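Malic enzyme (Entamoeba histolytica, PDB 3NV9) probably catalyses the oxidative decarboxylation of malate to pyruvate with NAD or NADP as acceptor. Local coordinates at residues F92-S97 with F162-E168; C175-L179 with W191-Q195; Q23-A27 with N482-G486; L8-E12 with K28-Y32; L203-N208 with S387-A391. All blocks are in the same frame, centred on the assembly; numbering follows the deposited sequence.

Contact 1. Residues F92-S97 with F162-E168; sequences FVGVVS and FGAINLE
Backbone hydrogen bonds run the whole length of the pairing between 92-97 and 162-168. Phe92 O takes Gly163 N at 2.7 Å and, more weakly, Ala164 N, while Gly94 N returns a bond to Ala164 O. Further along, Asn166 N reaches Gly94 O at 2.8 Å, Val96 N gives to Asn166 O, and Glu168 N reaches Val96 O. This alternation is the pattern of a parallel pair, here the two middle strands of the four-stranded sheet 131-136, 92-97, 164-167, 190-192 in the N-terminal domain of the malic enzyme.

Aromatic packing occupies one end. The rings of Phe92 and Phe162 form an offset stack with centroids 4.6 Å apart and planes inclined by 30°, Phe162 CE1 lying over the Phe92 face. Gly94 CA makes a CH-pi contact with a face of the Phe162 ring, an approach that glycine's lack of a side chain permits.

Aliphatic contacts divide between the sheet faces: Val93 CG1 meets Asn166 CB on the face covered by helix 363-372, whereas Val96 CG2 touches Ile165 CG2 at 3.9 Å on the other. At the far end, Ser97 OG donates to Glu168 O at 2.8 Å and accepts from Ser99 N.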
# COMPACT_ATOMS: atom_id res chain seq x y z
N PHE A 92 -9.34 -3.05 0.00
CA PHE A 92 -8.09 -2.21 0.06
C PHE A 92 -8.47 -0.74 0.20
O PHE A 92 -9.19 -0.18 -0.67
CB PHE A 92 -7.21 -2.42 -1.22
CG PHE A 92 -5.73 -2.04 -1.07
CD1 PHE A 92 -5.07 -2.10 0.18
CD2 PHE A 92 -4.98 -1.74 -2.21
CE1 PHE A 92 -3.67 -1.80 0.29
CE2 PHE A 92 -3.59 -1.44 -2.13
CZ PHE A 92 -2.94 -1.45 -0.87
N VAL A 93 -7.99 -0.12 1.28
CA VAL A 93 -8.29 1.25 1.58
C VAL A 93 -7.02 2.09 1.52
O VAL A 93 -5.99 1.64 2.04
CB VAL A 93 -8.99 1.40 2.93
CG1 VAL A 93 -9.08 2.87 3.33
CG2 VAL A 93 -10.45 0.76 2.83
N GLY A 94 -7.07 3.25 0.83
CA GLY A 94 -5.94 4.19 0.83
C GLY A 94 -6.14 5.32 1.82
O GLY A 94 -7.17 5.94 1.82
N VAL A 95 -5.19 5.52 2.72
CA VAL A 95 -5.32 6.55 3.73
C VAL A 95 -4.54 7.70 3.12
O VAL A 95 -3.31 7.71 3.19
CB VAL A 95 -4.68 6.10 5.11
CG1 VAL A 95 -4.91 7.09 6.27
CG2 VAL A 95 -5.28 4.73 5.57
N VAL A 96 -5.25 8.61 2.48
CA VAL A 96 -4.68 9.67 1.65
C VAL A 96 -4.64 10.96 2.46
O VAL A 96 -5.64 11.38 3.04
CB VAL A 96 -5.49 9.85 0.30
CG1 VAL A 96 -4.95 11.03 -0.56
CG2 VAL A 96 -5.41 8.58 -0.50
N SER A 97 -3.45 11.52 2.58
CA SER A 97 -3.26 12.79 3.28
C SER A 97 -2.18 13.60 2.59
O SER A 97 -1.29 13.02 1.98
CB SER A 97 -2.83 12.56 4.69
OG SER A 97 -2.78 13.81 5.39
N PHE A 162 -7.89 0.88 -5.43
CA PHE A 162 -8.55 0.81 -4.11
C PHE A 162 -10.04 0.54 -4.16
O PHE A 162 -10.70 0.79 -5.19
CB PHE A 162 -8.29 2.10 -3.28
CG PHE A 162 -6.87 2.28 -2.87
CD1 PHE A 162 -6.35 1.58 -1.78
CD2 PHE A 162 -6.05 3.14 -3.57
CE1 PHE A 162 -5.03 1.75 -1.42
CE2 PHE A 162 -4.72 3.31 -3.22
CZ PHE A 162 -4.21 2.61 -2.14
N GLY A 163 -10.55 0.04 -3.03
CA GLY A 163 -11.95 -0.28 -2.85
C GLY A 163 -12.60 0.86 -2.15
O GLY A 163 -13.82 0.98 -2.21
N ALA A 164 -11.80 1.68 -1.44
CA ALA A 164 -12.27 2.98 -0.98
C ALA A 164 -11.13 3.94 -0.72
O ALA A 164 -9.97 3.51 -0.62
CB ALA A 164 -13.09 2.83 0.29
N ILE A 165 -11.45 5.23 -0.56
CA ILE A 165 -10.45 6.17 -0.18
C ILE A 165 -10.80 6.83 1.13
O ILE A 165 -11.91 7.31 1.32
CB ILE A 165 -10.25 7.35 -1.21
CG1 ILE A 165 -9.81 6.84 -2.57
CG2 ILE A 165 -9.32 8.43 -0.59
CD1 ILE A 165 -8.55 6.09 -2.56
N ASN A 166 -9.81 6.88 2.02
CA ASN A 166 -10.01 7.44 3.33
C ASN A 166 -9.13 8.67 3.47
O ASN A 166 -7.97 8.59 3.90
CB ASN A 166 -9.73 6.33 4.38
CG ASN A 166 -9.69 6.85 5.80
OD1 ASN A 166 -8.60 7.12 6.33
ND2 ASN A 166 -10.87 6.97 6.45
N LEU A 167 -9.68 9.82 3.09
CA LEU A 167 -8.97 11.11 3.23
C LEU A 167 -8.74 11.41 4.70
O LEU A 167 -9.63 11.22 5.52
CB LEU A 167 -9.76 12.27 2.58
CG LEU A 167 -10.21 12.11 1.10
CD1 LEU A 167 -11.34 13.06 0.74
CD2 LEU A 167 -9.01 12.30 0.13
N GLU A 168 -7.55 11.89 5.04
CA GLU A 168 -7.26 12.33 6.39
C GLU A 168 -6.47 13.66 6.38
O GLU A 168 -5.60 13.85 5.51
CB GLU A 168 -6.36 11.28 7.07
CG GLU A 168 -6.96 9.88 7.29
CD GLU A 168 -7.89 9.83 8.49
OE1 GLU A 168 -8.43 8.73 8.72
OE2 GLU A 168 -8.07 10.88 9.21

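Contact 2. Residues C175-L179 with W191-Q195; sequences CYKIL and WHDDQ
Leu179 of helix 174-185 lies against Trp191, His192 and Gln195, at the point where strand 190-192 passes into the next helix. The contact closes a beta-alpha-beta unit: strand 164-167 leads into helix 174-185, which returns the chain to strand 190-192 beside it, and the helix faces the last strand of the sheet through this leucine.

From CB outward, the Leu179 side chain meets a different partner with each branch. CB itself is directed toward the other segment. With CG anti to the backbone N (chi1 170°), the isobutyl group extends toward the strand and its two methyls part. CD1 sits on the backbone of Trp191, 3.4 Å from Trp191 CA, while the indole itself leaves in the other direction to pack on helix 363-372. CD2 faces the end of the Gln195 side chain and the CB of His192, 4.1 Å away.

Gln195 arrives from the opposite direction, its chain extended beyond CG, and passes the Tyr176 ring at an angle; the rotation of its amide, which lies too close to His192 in the model, is doubtful. No hydrogen bond joins the two segments, so the fit depends on shape. One turn before Leu179, Cys175 turns its CB to the imidazole of His192, whose ND1 is held by a weak hydrogen bond to Leu167 O. Cys175 SG stands at the imidazole edge, 4.8 Å from the ring centroid and 77° off the ring normal.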
# COMPACT_ATOMS: atom_id res chain seq x y z
N CYS A 175 -10.01 20.58 2.15
CA CYS A 175 -10.67 19.27 2.37
C CYS A 175 -12.11 19.21 1.80
O CYS A 175 -12.55 18.17 1.29
CB CYS A 175 -10.67 18.91 3.86
SG CYS A 175 -11.51 20.13 4.89
N TYR A 176 -12.83 20.34 1.79
CA TYR A 176 -14.21 20.33 1.24
C TYR A 176 -14.25 20.12 -0.26
O TYR A 176 -14.95 19.22 -0.80
CB TYR A 176 -14.96 21.60 1.63
CG TYR A 176 -15.12 21.81 3.12
CD1 TYR A 176 -15.84 20.86 3.91
CD2 TYR A 176 -14.62 22.93 3.74
CE1 TYR A 176 -16.03 21.06 5.27
CE2 TYR A 176 -14.76 23.11 5.11
CZ TYR A 176 -15.49 22.17 5.87
OH TYR A 176 -15.69 22.39 7.22
N LYS A 177 -13.45 20.91 -0.96
CA LYS A 177 -13.41 20.85 -2.40
C LYS A 177 -13.01 19.45 -2.85
O LYS A 177 -13.66 18.85 -3.74
CB LYS A 177 -12.45 21.95 -2.96
CG LYS A 177 -12.28 21.85 -4.44
CD LYS A 177 -11.52 23.06 -5.06
CE LYS A 177 -11.47 22.96 -6.60
NZ LYS A 177 -10.90 24.19 -7.24
N ILE A 178 -11.95 18.93 -2.24
CA ILE A 178 -11.44 17.61 -2.55
C ILE A 178 -12.49 16.54 -2.28
O ILE A 178 -12.78 15.73 -3.15
CB ILE A 178 -10.14 17.31 -1.75
CG1 ILE A 178 -9.02 18.29 -2.15
CG2 ILE A 178 -9.68 15.89 -1.99
CD1 ILE A 178 -7.86 18.42 -1.08
N LEU A 179 -13.10 16.56 -1.11
CA LEU A 179 -14.07 15.51 -0.79
C LEU A 179 -15.28 15.61 -1.74
O LEU A 179 -15.65 14.64 -2.41
CB LEU A 179 -14.49 15.59 0.69
CG LEU A 179 -15.71 14.67 1.03
CD1 LEU A 179 -15.38 13.20 0.83
CD2 LEU A 179 -16.32 14.93 2.37
N TRP A 191 -14.41 9.51 1.27
CA TRP A 191 -14.94 10.24 2.41
C TRP A 191 -13.74 10.84 3.12
O TRP A 191 -12.61 10.53 2.79
CB TRP A 191 -15.79 9.31 3.30
CG TRP A 191 -15.05 8.56 4.34
CD1 TRP A 191 -13.86 7.91 4.18
CD2 TRP A 191 -15.45 8.34 5.71
NE1 TRP A 191 -13.49 7.30 5.38
CE2 TRP A 191 -14.45 7.58 6.33
CE3 TRP A 191 -16.57 8.73 6.48
CZ2 TRP A 191 -14.52 7.19 7.68
CZ3 TRP A 191 -16.65 8.33 7.82
CH2 TRP A 191 -15.63 7.58 8.40
N HIS A 192 -13.99 11.71 4.08
CA HIS A 192 -12.94 12.40 4.79
C HIS A 192 -13.17 12.07 6.30
O HIS A 192 -14.16 12.47 6.90
CB HIS A 192 -12.95 13.90 4.38
CG HIS A 192 -12.01 14.79 5.15
ND1 HIS A 192 -10.90 14.33 5.82
CD2 HIS A 192 -12.00 16.13 5.31
CE1 HIS A 192 -10.27 15.34 6.41
NE2 HIS A 192 -10.92 16.45 6.11
N ASP A 193 -12.28 11.25 6.86
CA ASP A 193 -12.44 10.69 8.20
C ASP A 193 -12.67 11.82 9.19
O ASP A 193 -13.57 11.74 10.02
CB ASP A 193 -11.18 9.90 8.55
CG ASP A 193 -11.32 9.00 9.80
OD1 ASP A 193 -12.46 8.79 10.28
OD2 ASP A 193 -10.27 8.54 10.30
N ASP A 194 -11.88 12.90 9.11
CA ASP A 194 -12.10 14.06 10.01
C ASP A 194 -13.47 14.73 9.88
O ASP A 194 -13.87 15.46 10.79
CB ASP A 194 -11.05 15.12 9.76
CG ASP A 194 -9.70 14.59 9.95
OD1 ASP A 194 -9.24 14.55 11.11
OD2 ASP A 194 -9.11 14.19 8.93
N GLN A 195 -14.18 14.51 8.78
CA GLN A 195 -15.52 15.05 8.62
C GLN A 195 -16.53 14.05 9.20
O GLN A 195 -16.76 14.10 10.39
CB GLN A 195 -15.82 15.45 7.17
CG GLN A 195 -15.22 16.82 6.77
CD GLN A 195 -15.38 17.09 5.29
OE1 GLN A 195 -16.49 17.21 4.77
NE2 GLN A 195 -14.28 17.09 4.58

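Contact 3. Residues Q23-A27 with N482-G486; sequences QRAVA and NKVTG
Val484 and Gln23 account for most of the surface buried between 482-486 and 23-27, and they meet in two ways, through aliphatic carbon and through one polar bond. The valine enters against a turn of the opposing helix. Its CG1 lies 3.6 Å from Gln23 O and 3.7 Å from Val26 CG1, the two valine side chains overlapping from opposed directions. At chi1 -65°, which sets CG1 anti to the carbonyl carbon, the other methyl, CG2, falls between the backbone N and that carbon, and from there it packs on Ala27 CB at 3.8 Å. Gln23 CB completes the setting by facing Val484 CB at 4.1 Å.

Helix 470-485 ends here, at the C-terminus of the modelled chain, against the early part of helix 21-43. An early helix and the last helix of the chain are thus brought together near the surface, 455 residues apart in sequence.

The polar bond belongs to Gln23. Extended beyond CG, its side chain carries NE2 over to Val484 O at 3.1 Å, with an N-H...O angle of 155°. The donor comes from above the carbonyl plane, 52° out of it, and the acceptor is slightly tilted from the amide plane. The other end of the amide is also engaged: OE1 accepts a hydrogen bond from Ser20 N, which fixes the amide's rotation. Leu19 packs against Val484 and Thr485 from the same preceding loop.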
# COMPACT_ATOMS: atom_id res chain seq x y z
N GLN A 23 1.37 17.93 36.76
CA GLN A 23 2.47 17.01 36.52
C GLN A 23 2.02 15.64 35.97
O GLN A 23 2.61 15.14 35.00
CB GLN A 23 3.32 16.80 37.79
CG GLN A 23 4.14 18.02 38.28
CD GLN A 23 4.80 17.75 39.67
OE1 GLN A 23 4.12 17.28 40.57
NE2 GLN A 23 6.13 17.98 39.80
N ARG A 24 1.01 15.04 36.60
CA ARG A 24 0.55 13.72 36.20
C ARG A 24 0.05 13.76 34.74
O ARG A 24 0.49 12.94 33.91
CB ARG A 24 -0.47 13.15 37.21
CG ARG A 24 -1.33 11.99 36.69
CD ARG A 24 -2.22 11.35 37.80
NE ARG A 24 -1.39 10.94 38.92
CZ ARG A 24 -1.02 9.68 39.15
NH1 ARG A 24 -1.40 8.69 38.34
NH2 ARG A 24 -0.24 9.42 40.18
N ALA A 25 -0.81 14.73 34.40
CA ALA A 25 -1.27 14.91 33.02
C ALA A 25 -0.14 15.15 32.02
O ALA A 25 -0.11 14.57 30.93
CB ALA A 25 -2.35 16.02 32.90
N VAL A 26 0.81 16.00 32.39
CA VAL A 26 1.90 16.33 31.48
C VAL A 26 2.76 15.10 31.33
O VAL A 26 3.15 14.81 30.22
CB VAL A 26 2.74 17.53 31.99
CG1 VAL A 26 4.08 17.69 31.17
CG2 VAL A 26 1.92 18.80 31.91
N ALA A 27 3.04 14.38 32.42
CA ALA A 27 3.89 13.18 32.38
C ALA A 27 3.29 12.06 31.58
O ALA A 27 4.03 11.36 30.91
CB ALA A 27 4.28 12.66 33.77
N ASN A 482 11.02 12.45 35.03
CA ASN A 482 12.09 13.47 35.01
C ASN A 482 11.70 14.79 34.34
O ASN A 482 11.98 15.86 34.87
CB ASN A 482 13.40 12.91 34.44
CG ASN A 482 14.46 14.01 34.28
OD1 ASN A 482 14.40 14.82 33.32
ND2 ASN A 482 15.41 14.09 35.25
N LYS A 483 11.04 14.72 33.21
CA LYS A 483 10.53 15.91 32.58
C LYS A 483 9.65 16.72 33.56
O LYS A 483 9.60 17.95 33.45
CB LYS A 483 9.69 15.55 31.32
CG LYS A 483 10.44 15.40 30.00
CD LYS A 483 10.39 16.70 29.14
CE LYS A 483 10.99 16.49 27.74
NZ LYS A 483 10.51 17.43 26.66
N VAL A 484 8.90 16.08 34.46
CA VAL A 484 7.93 16.84 35.29
C VAL A 484 8.41 17.28 36.69
O VAL A 484 7.89 18.26 37.26
CB VAL A 484 6.55 16.16 35.37
CG1 VAL A 484 5.93 16.14 34.01
CG2 VAL A 484 6.67 14.78 35.90
N THR A 485 9.38 16.55 37.24
CA THR A 485 9.97 16.82 38.54
C THR A 485 11.33 17.52 38.37
O THR A 485 11.98 17.84 39.36
CB THR A 485 10.22 15.52 39.36
OG1 THR A 485 11.24 14.74 38.72
CG2 THR A 485 8.93 14.68 39.62
N GLY A 486 11.75 17.71 37.11
CA GLY A 486 12.99 18.45 36.74
C GLY A 486 14.23 17.61 36.49
O GLY A 486 14.72 16.93 37.40

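Contact 4. Residues L8-E12 with K28-Y32; sequences LSNLE and KTQFY. With SO4 (sulfate ion), chain D.
Leu11 makes the innermost contacts, dividing its two methyls between aromatic rings of 28-32. CD1 stands over a face of Phe31 as a CH-pi contact, 4.1 Å from the ring centroid and 18° off the normal. CD2 meets Tyr32 at 3.7 Å from CE2, and Lys28 CG lies 4.0 Å from the same methyl. A chi1 of 170° swings the isobutyl end away from the main-chain nitrogen and onto the helix. Leu8 CD2 approaches the edge of Phe31, 3.8 Å from CZ, and Leu8 CD1 the edge of Tyr32.

These leucines belong to the N-terminal segment, which folds back over helix 21-43 as helix 11-14 begins. Phe31 is backed by Cys476 and Ala480 of helix 470-485, while Trp60 and Asn59 of the second subunit pack on Leu8 and Tyr32, placing the layer at the dimer interface.

On the more exposed side, Glu12 OE2 forms a salt bridge with Lys28 NZ at 3.0 Å through its syn lone pair. Each partner is held again from outside, Lys28 NZ by Asp352 O and Glu12 OE1 by Arg24. Gln30 NE2 donates at 2.9 Å to O4 of a sulfate, probably from the crystallisation liquor, also bound by Lys33 and the second subunit's Arg71.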
# COMPACT_ATOMS: atom_id res chain seq x y z
N LEU A 8 1.04 -2.43 29.41
CA LEU A 8 0.84 -0.99 29.66
C LEU A 8 -0.44 -0.61 30.45
O LEU A 8 -0.85 0.55 30.41
CB LEU A 8 0.86 -0.20 28.35
CG LEU A 8 2.29 0.06 27.90
CD1 LEU A 8 2.25 0.92 26.57
CD2 LEU A 8 3.14 0.71 29.02
N SER A 9 -1.07 -1.60 31.09
CA SER A 9 -2.34 -1.40 31.86
C SER A 9 -2.22 -0.63 33.18
O SER A 9 -3.23 -0.19 33.73
CB SER A 9 -3.01 -2.77 32.16
OG SER A 9 -2.02 -3.72 32.59
N ASN A 10 -1.01 -0.45 33.70
CA ASN A 10 -0.85 0.05 35.05
C ASN A 10 0.00 1.31 35.10
O ASN A 10 0.77 1.52 36.05
CB ASN A 10 -0.22 -1.04 35.93
CG ASN A 10 1.23 -1.37 35.54
OD1 ASN A 10 1.62 -1.29 34.35
ND2 ASN A 10 2.04 -1.76 36.54
N LEU A 11 -0.12 2.14 34.07
CA LEU A 11 0.69 3.35 34.02
C LEU A 11 0.35 4.29 35.18
O LEU A 11 1.25 4.81 35.80
CB LEU A 11 0.57 4.07 32.67
CG LEU A 11 1.21 5.47 32.67
CD1 LEU A 11 2.72 5.43 32.65
CD2 LEU A 11 0.69 6.29 31.50
N GLU A 12 -0.95 4.48 35.45
CA GLU A 12 -1.43 5.29 36.56
C GLU A 12 -0.69 5.01 37.88
O GLU A 12 -0.24 5.94 38.56
CB GLU A 12 -2.96 5.15 36.75
CG GLU A 12 -3.81 5.59 35.52
CD GLU A 12 -3.81 7.10 35.21
OE1 GLU A 12 -3.68 7.94 36.14
OE2 GLU A 12 -3.96 7.46 34.01
N LYS A 28 1.98 11.89 31.59
CA LYS A 28 1.37 10.93 30.66
C LYS A 28 1.62 11.29 29.21
O LYS A 28 1.85 10.40 28.37
CB LYS A 28 -0.12 10.82 30.88
CG LYS A 28 -0.46 10.05 32.15
CD LYS A 28 -1.89 10.37 32.66
CE LYS A 28 -2.95 9.77 31.75
NZ LYS A 28 -4.31 9.92 32.35
N THR A 29 1.57 12.59 28.90
CA THR A 29 1.72 13.07 27.55
C THR A 29 3.17 12.75 27.10
O THR A 29 3.39 12.09 26.09
CB THR A 29 1.31 14.57 27.43
OG1 THR A 29 0.02 14.77 28.06
CG2 THR A 29 1.15 15.03 25.96
N GLN A 30 4.13 13.18 27.90
CA GLN A 30 5.55 12.98 27.67
C GLN A 30 5.91 11.50 27.64
O GLN A 30 6.68 11.09 26.79
CB GLN A 30 6.35 13.74 28.72
CG GLN A 30 6.45 15.30 28.40
CD GLN A 30 7.14 15.55 27.04
OE1 GLN A 30 8.21 15.00 26.80
NE2 GLN A 30 6.48 16.29 26.11
N PHE A 31 5.32 10.68 28.52
CA PHE A 31 5.59 9.21 28.47
C PHE A 31 5.20 8.62 27.09
O PHE A 31 6.05 7.96 26.41
CB PHE A 31 4.89 8.44 29.58
CG PHE A 31 4.89 6.93 29.38
CD1 PHE A 31 6.05 6.19 29.61
CD2 PHE A 31 3.74 6.27 28.95
CE1 PHE A 31 6.07 4.78 29.40
CE2 PHE A 31 3.73 4.87 28.77
CZ PHE A 31 4.90 4.12 28.99
N TYR A 32 3.97 8.89 26.66
CA TYR A 32 3.47 8.38 25.40
C TYR A 32 4.17 8.97 24.20
O TYR A 32 4.42 8.24 23.25
CB TYR A 32 1.97 8.49 25.29
CG TYR A 32 1.26 7.43 26.13
CD1 TYR A 32 1.47 6.06 25.90
CD2 TYR A 32 0.41 7.80 27.15
CE1 TYR A 32 0.85 5.12 26.67
CE2 TYR A 32 -0.22 6.84 27.93
CZ TYR A 32 -0.00 5.53 27.68
OH TYR A 32 -0.65 4.60 28.46
S SO4 D . 7.36 17.19 22.51
O1 SO4 D . 6.09 17.77 22.89
O2 SO4 D . 7.05 16.17 21.48
O3 SO4 D . 8.26 18.18 21.92
O4 SO4 D . 8.00 16.64 23.71

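Contact 5. Residues L203-N208 with S387-A391; sequences LAGLLN and SRALA
The helical segments 203-208 and 387-391 run in roughly the same sense, their axes inclined by 50° and 8.2 Å apart at closest approach, with Ala204 and Ser387 bringing their CA atoms to 4.4 Å. Small side chains allow this proximity. Ala204 CB rests on the other backbone, 3.3 Å from Ser387 O, and is flanked by CD2 of Leu390. A turn further on, Ala391 CB fits in return against Ala204 O at 3.6 Å and also meets the CB of Leu207, so each helix presses an alanine methyl onto the other.

The close approach joins helix 193-213 to helix 380-396 within the NAD-binding domain, whose core is a Rossmann-type sheet. Helices 229-240 and 413-428 lie beyond: the first receives Leu203, the second Leu390.

Asn208 supplies the polar link. Its ND2 donates to Ala391 O at 2.9 Å, and the N-H...O angle of 173° makes the bond almost straight. The acceptor lies in the amide plane, but the donor reaches the carbonyl from the side, at a C=O...N angle of 110°. ND2 also donates to Ile404 O, so two main-chain carbonyls hold the amide.

Ser387 turns its OG beside Leu203 CB, 3.7 Å away, yet the hydroxyl's hydrogen-bonding partners are the carbonyls of Ser200 and Ala383. Toward the solvent-facing side, the long extended chain of Arg388 swings back across Leu207, and NH1 lies 4.2 Å from Leu207 CD1, a van der Waals contact.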
# COMPACT_ATOMS: atom_id res chain seq x y z
N LEU A 203 -21.32 12.30 17.89
CA LEU A 203 -22.73 11.98 18.07
C LEU A 203 -22.91 10.76 19.00
O LEU A 203 -23.70 10.81 19.94
CB LEU A 203 -23.43 11.74 16.70
CG LEU A 203 -24.93 11.43 16.87
CD1 LEU A 203 -25.68 12.43 17.78
CD2 LEU A 203 -25.61 11.32 15.56
N ALA A 204 -22.17 9.67 18.76
CA ALA A 204 -22.33 8.48 19.65
C ALA A 204 -22.11 8.81 21.12
O ALA A 204 -22.95 8.45 22.00
CB ALA A 204 -21.41 7.32 19.22
N GLY A 205 -21.01 9.49 21.42
CA GLY A 205 -20.76 9.90 22.83
C GLY A 205 -21.85 10.81 23.40
O GLY A 205 -22.35 10.61 24.50
N LEU A 206 -22.23 11.81 22.63
CA LEU A 206 -23.32 12.71 22.98
C LEU A 206 -24.61 11.93 23.32
O LEU A 206 -25.28 12.25 24.30
CB LEU A 206 -23.59 13.63 21.78
CG LEU A 206 -24.70 14.66 21.93
CD1 LEU A 206 -24.36 15.69 22.97
CD2 LEU A 206 -24.92 15.29 20.58
N LEU A 207 -24.96 10.94 22.49
CA LEU A 207 -26.16 10.12 22.71
C LEU A 207 -26.15 9.53 24.09
O LEU A 207 -27.09 9.73 24.85
CB LEU A 207 -26.30 9.02 21.64
CG LEU A 207 -26.74 9.53 20.27
CD1 LEU A 207 -26.77 8.40 19.30
CD2 LEU A 207 -28.12 10.25 20.32
N ASN A 208 -25.06 8.87 24.45
CA ASN A 208 -24.95 8.27 25.79
C ASN A 208 -24.81 9.25 26.95
O ASN A 208 -25.44 9.08 28.01
CB ASN A 208 -23.86 7.24 25.83
CG ASN A 208 -24.28 6.00 25.15
OD1 ASN A 208 -25.47 5.76 25.01
ND2 ASN A 208 -23.34 5.20 24.69
N SER A 387 -23.05 5.66 14.60
CA SER A 387 -23.15 6.31 15.91
C SER A 387 -24.12 5.58 16.82
O SER A 387 -23.84 5.40 18.00
CB SER A 387 -23.66 7.75 15.84
OG SER A 387 -23.02 8.51 14.89
N ARG A 388 -25.27 5.18 16.30
CA ARG A 388 -26.26 4.53 17.18
C ARG A 388 -25.73 3.18 17.58
O ARG A 388 -25.82 2.83 18.73
CB ARG A 388 -27.64 4.39 16.53
CG ARG A 388 -28.33 5.72 16.18
CD ARG A 388 -29.75 5.48 15.58
NE ARG A 388 -30.35 6.75 15.13
CZ ARG A 388 -30.61 7.80 15.92
NH1 ARG A 388 -30.36 7.78 17.23
NH2 ARG A 388 -31.14 8.91 15.38
N ALA A 389 -25.13 2.46 16.62
CA ALA A 389 -24.52 1.16 16.88
C ALA A 389 -23.46 1.26 17.96
O ALA A 389 -23.37 0.39 18.85
CB ALA A 389 -23.91 0.60 15.60
N LEU A 390 -22.63 2.32 17.89
CA LEU A 390 -21.52 2.51 18.84
C LEU A 390 -22.06 2.84 20.23
O LEU A 390 -21.61 2.31 21.25
CB LEU A 390 -20.52 3.62 18.38
CG LEU A 390 -19.38 3.95 19.33
CD1 LEU A 390 -18.63 2.72 19.75
CD2 LEU A 390 -18.38 4.96 18.69
N ALA A 391 -23.01 3.76 20.25
CA ALA A 391 -23.62 4.18 21.49
C ALA A 391 -24.41 3.03 22.12
O ALA A 391 -24.29 2.80 23.30
CB ALA A 391 -24.52 5.33 21.22

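How the contacts relate
Contacts 1, 2 and 5 are buried, whereas contact 3 lies at the surface and contact 4 is buried partly by the second subunit. Contacts 1 and 2 touch, for strands 164-167 and 190-192 are neighbours in one sheet; contact 1 is held largely by main-chain hydrogen bonds, contact 2 by packing with no hydrogen bond between its segments. Contact 5 shares helix 193-213 with contact 2 but packs it closely on another helix through alanines. Contacts 3 and 4 both use helix 21-43, have their centres about 11 Å apart and are linked by the Arg24-Glu12 salt bridge. Of the five, contact 4 is the one with a salt bridge between its own segments.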